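Local coordinates for putative branched-chain amino acid ABC transporter, periplasmic branched-chain amino acid-binding protein (Pseudomonas protegens Pf-5, PDB 4RU0) that probably serves as the periplasmic solute-binding component of an ABC transporter, capturing branched-chain amino acids or related small solutes for uptake, at residues V238-W243 and P248-T253. Residues are numbered along the deposited sequence; the frame is centred on the assembly and turned at random.
Sequences VFLRTW and PVAVKT. With P3G (3,6,9,12,15-pentaoxaheptadecane), chain C.
A small, buried, wholly apolar contact seats helix 246-256 on strand 237-241, with L240 of the strand meeting A250 and V251 of the helix. It illustrates how a beta-alpha-beta unit packs its helix over a strand whose C-terminal end leads into a ligand pocket. L240 carries most of the meeting: with CG anti to the backbone N (chi1 -174°), its isopropyl fork reaches the helix, and the two branches divide the work. CD1 abuts the methyl of A250, 3.7 Å from its CB, while L240 CD2 is 4.1 Å from A250 CB and 4.4 Å from V251 CG2. Two residues on, T242 adds a lighter touch through its methyl, CG2 lying 4.4 Å from A250 CB. Its hydroxyl is engaged by T247, so the polar branch ties the strand end to the start of the same helix. Just past the strand, the CB of W243 points away from the helix, and with CG anti to the backbone N (chi1 166°) one indole face lies against the bound polyether, whose C14 sits 3.7 Å above the ring plane, over its centre. A serine here would lack that flat surface and would probably leave the C13-C14 segment of the polyether without the aromatic surface it lies against. R241, next to L240 in the strand, points to the other face of the sheet, where it is salt-bridged to D267 and meets the ring of Y192, a residue of the same pocket. A helix packed over one face of a parallel strand, with a ligand-facing loop at the strand's C-terminal end, is characteristic of the alpha/beta lobes of periplasmic binding proteins.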
loop_
_atom_site.group_PDB
_atom_site.type_symbol
_atom_site.label_atom_id
_atom_site.label_comp_id
_atom_site.label_asym_id
_atom_site.label_seq_id
_atom_site.Cartn_x
_atom_site.Cartn_y
_atom_site.Cartn_z
ATOM N N VAL A 238 2.020 1.213 -21.255
ATOM C CA VAL A 238 1.009 0.340 -20.675
ATOM C C VAL A 238 1.047 0.406 -19.150
ATOM O O VAL A 238 2.078 0.147 -18.520
ATOM C CB VAL A 238 1.179 -1.127 -21.123
ATOM C CG1 VAL A 238 0.225 -2.034 -20.342
ATOM C CG2 VAL A 238 0.924 -1.256 -22.620
ATOM N N PHE A 239 -0.083 0.795 -18.575
ATOM C CA PHE A 239 -0.299 0.783 -17.138
ATOM C C PHE A 239 -0.823 -0.611 -16.776
ATOM O O PHE A 239 -1.976 -0.939 -17.057
ATOM C CB PHE A 239 -1.292 1.882 -16.747
ATOM C CG PHE A 239 -1.400 2.133 -15.260
ATOM C CD1 PHE A 239 -0.479 1.597 -14.368
ATOM C CD2 PHE A 239 -2.432 2.913 -14.761
ATOM C CE1 PHE A 239 -0.589 1.836 -12.998
ATOM C CE2 PHE A 239 -2.546 3.158 -13.398
ATOM C CZ PHE A 239 -1.618 2.616 -12.513
ATOM N N LEU A 240 0.027 -1.436 -16.174
ATOM C CA LEU A 240 -0.324 -2.828 -15.937
ATOM C C LEU A 240 -0.942 -3.024 -14.560
ATOM O O LEU A 240 -0.242 -3.015 -13.549
ATOM C CB LEU A 240 0.903 -3.724 -16.085
ATOM C CG LEU A 240 0.603 -5.216 -15.995
ATOM C CD1 LEU A 240 -0.319 -5.624 -17.128
ATOM C CD2 LEU A 240 1.882 -6.044 -16.000
ATOM N N ARG A 241 -2.232 -3.294 -14.529
ATOM C CA ARG A 241 -2.954 -3.406 -13.280
ATOM C C ARG A 241 -3.581 -4.774 -13.238
ATOM O O ARG A 241 -4.757 -4.947 -13.133
ATOM C CB ARG A 241 -4.004 -2.315 -13.171
ATOM C CG ARG A 241 -3.449 -0.915 -13.311
ATOM C CD ARG A 241 -4.348 0.133 -12.695
ATOM N NE ARG A 241 -4.340 -0.036 -11.271
ATOM C CZ ARG A 241 -5.385 -0.367 -10.539
ATOM N NH1 ARG A 241 -5.231 -0.535 -9.249
ATOM N NH2 ARG A 241 -6.559 -0.519 -11.082
ATOM N N THR A 242 -2.711 -5.748 -13.326
ATOM C CA THR A 242 -3.058 -7.146 -13.149
ATOM C C THR A 242 -2.734 -7.560 -11.719
ATOM O O THR A 242 -2.226 -6.762 -10.932
ATOM C CB THR A 242 -2.281 -8.047 -14.132
ATOM O OG1 THR A 242 -0.886 -7.707 -14.077
ATOM C CG2 THR A 242 -2.785 -7.850 -15.549
ATOM N N TRP A 243 -3.028 -8.808 -11.387
ATOM C CA TRP A 243 -2.749 -9.324 -10.058
ATOM C C TRP A 243 -2.577 -10.835 -10.117
ATOM O O TRP A 243 -3.248 -11.516 -10.894
ATOM C CB TRP A 243 -3.869 -8.938 -9.089
ATOM C CG TRP A 243 -3.830 -9.695 -7.809
ATOM C CD1 TRP A 243 -3.011 -9.465 -6.739
ATOM C CD2 TRP A 243 -4.647 -10.817 -7.460
ATOM N NE1 TRP A 243 -3.271 -10.378 -5.744
ATOM C CE2 TRP A 243 -4.270 -11.220 -6.163
ATOM C CE3 TRP A 243 -5.660 -11.518 -8.117
ATOM C CZ2 TRP A 243 -4.873 -12.297 -5.509
ATOM C CZ3 TRP A 243 -6.259 -12.589 -7.469
ATOM C CH2 TRP A 243 -5.864 -12.968 -6.178
ATOM N N PRO A 248 2.574 -12.242 -14.542
ATOM C CA PRO A 248 3.651 -12.828 -15.353
ATOM C C PRO A 248 3.191 -13.170 -16.763
ATOM O O PRO A 248 3.974 -13.074 -17.709
ATOM C CB PRO A 248 4.027 -14.106 -14.586
ATOM C CG PRO A 248 3.486 -13.921 -13.226
ATOM C CD PRO A 248 2.253 -13.101 -13.388
ATOM N N VAL A 249 1.933 -13.576 -16.895
ATOM C CA VAL A 249 1.373 -13.876 -18.204
ATOM C C VAL A 249 1.354 -12.625 -19.074
ATOM O O VAL A 249 1.709 -12.687 -20.253
ATOM C CB VAL A 249 -0.053 -14.459 -18.092
ATOM C CG1 VAL A 249 -0.710 -14.545 -19.462
ATOM C CG2 VAL A 249 -0.015 -15.826 -17.431
ATOM N N ALA A 250 0.951 -11.494 -18.492
ATOM C CA ALA A 250 0.906 -10.229 -19.228
ATOM C C ALA A 250 2.274 -9.900 -19.824
ATOM O O ALA A 250 2.383 -9.515 -20.992
ATOM C CB ALA A 250 0.435 -9.095 -18.327
ATOM N N VAL A 251 3.316 -10.068 -19.018
ATOM C CA VAL A 251 4.665 -9.758 -19.461
ATOM C C VAL A 251 5.132 -10.739 -20.544
ATOM O O VAL A 251 5.633 -10.311 -21.589
ATOM C CB VAL A 251 5.639 -9.759 -18.276
ATOM C CG1 VAL A 251 7.031 -9.401 -18.735
ATOM C CG2 VAL A 251 5.163 -8.769 -17.220
ATOM N N LYS A 252 4.948 -12.037 -20.300
ATOM C CA LYS A 252 5.277 -13.071 -21.281
ATOM C C LYS A 252 4.583 -12.836 -22.619
ATOM O O LYS A 252 5.172 -13.031 -23.686
ATOM C CB LYS A 252 4.882 -14.459 -20.776
ATOM C CG LYS A 252 5.760 -15.068 -19.708
ATOM C CD LYS A 252 5.186 -16.426 -19.312
ATOM C CE LYS A 252 5.915 -17.037 -18.131
ATOM N NZ LYS A 252 5.202 -18.246 -17.618
ATOM N N THR A 253 3.319 -12.444 -22.554
ATOM C CA THR A 253 2.535 -12.255 -23.762
ATOM C C THR A 253 2.989 -10.992 -24.486
ATOM O O THR A 253 3.086 -10.975 -25.715
ATOM C CB THR A 253 1.033 -12.180 -23.449
ATOM O OG1 THR A 253 0.670 -13.306 -22.644
ATOM C CG2 THR A 253 0.212 -12.208 -24.730
HETATM O O3 P3G C . -0.439 -8.334 1.712
HETATM C C7 P3G C . -1.337 -7.240 1.664
HETATM C C8 P3G C . -2.680 -7.725 1.151
HETATM O O4 P3G C . -3.357 -6.631 0.548
HETATM C C9 P3G C . -4.070 -7.028 -0.609
HETATM C C10 P3G C . -3.829 -5.989 -1.680
HETATM O O5 P3G C . -4.964 -5.920 -2.524
HETATM C C11 P3G C . -4.601 -5.999 -3.888
HETATM C C12 P3G C . -5.847 -6.237 -4.719
HETATM O O6 P3G C . -5.636 -7.344 -5.576
HETATM C C13 P3G C . -6.841 -7.826 -6.123
HETATM C C14 P3G C . -7.268 -9.051 -5.356
HETATM O O7 P3G C . -8.628 -9.334 -5.644
#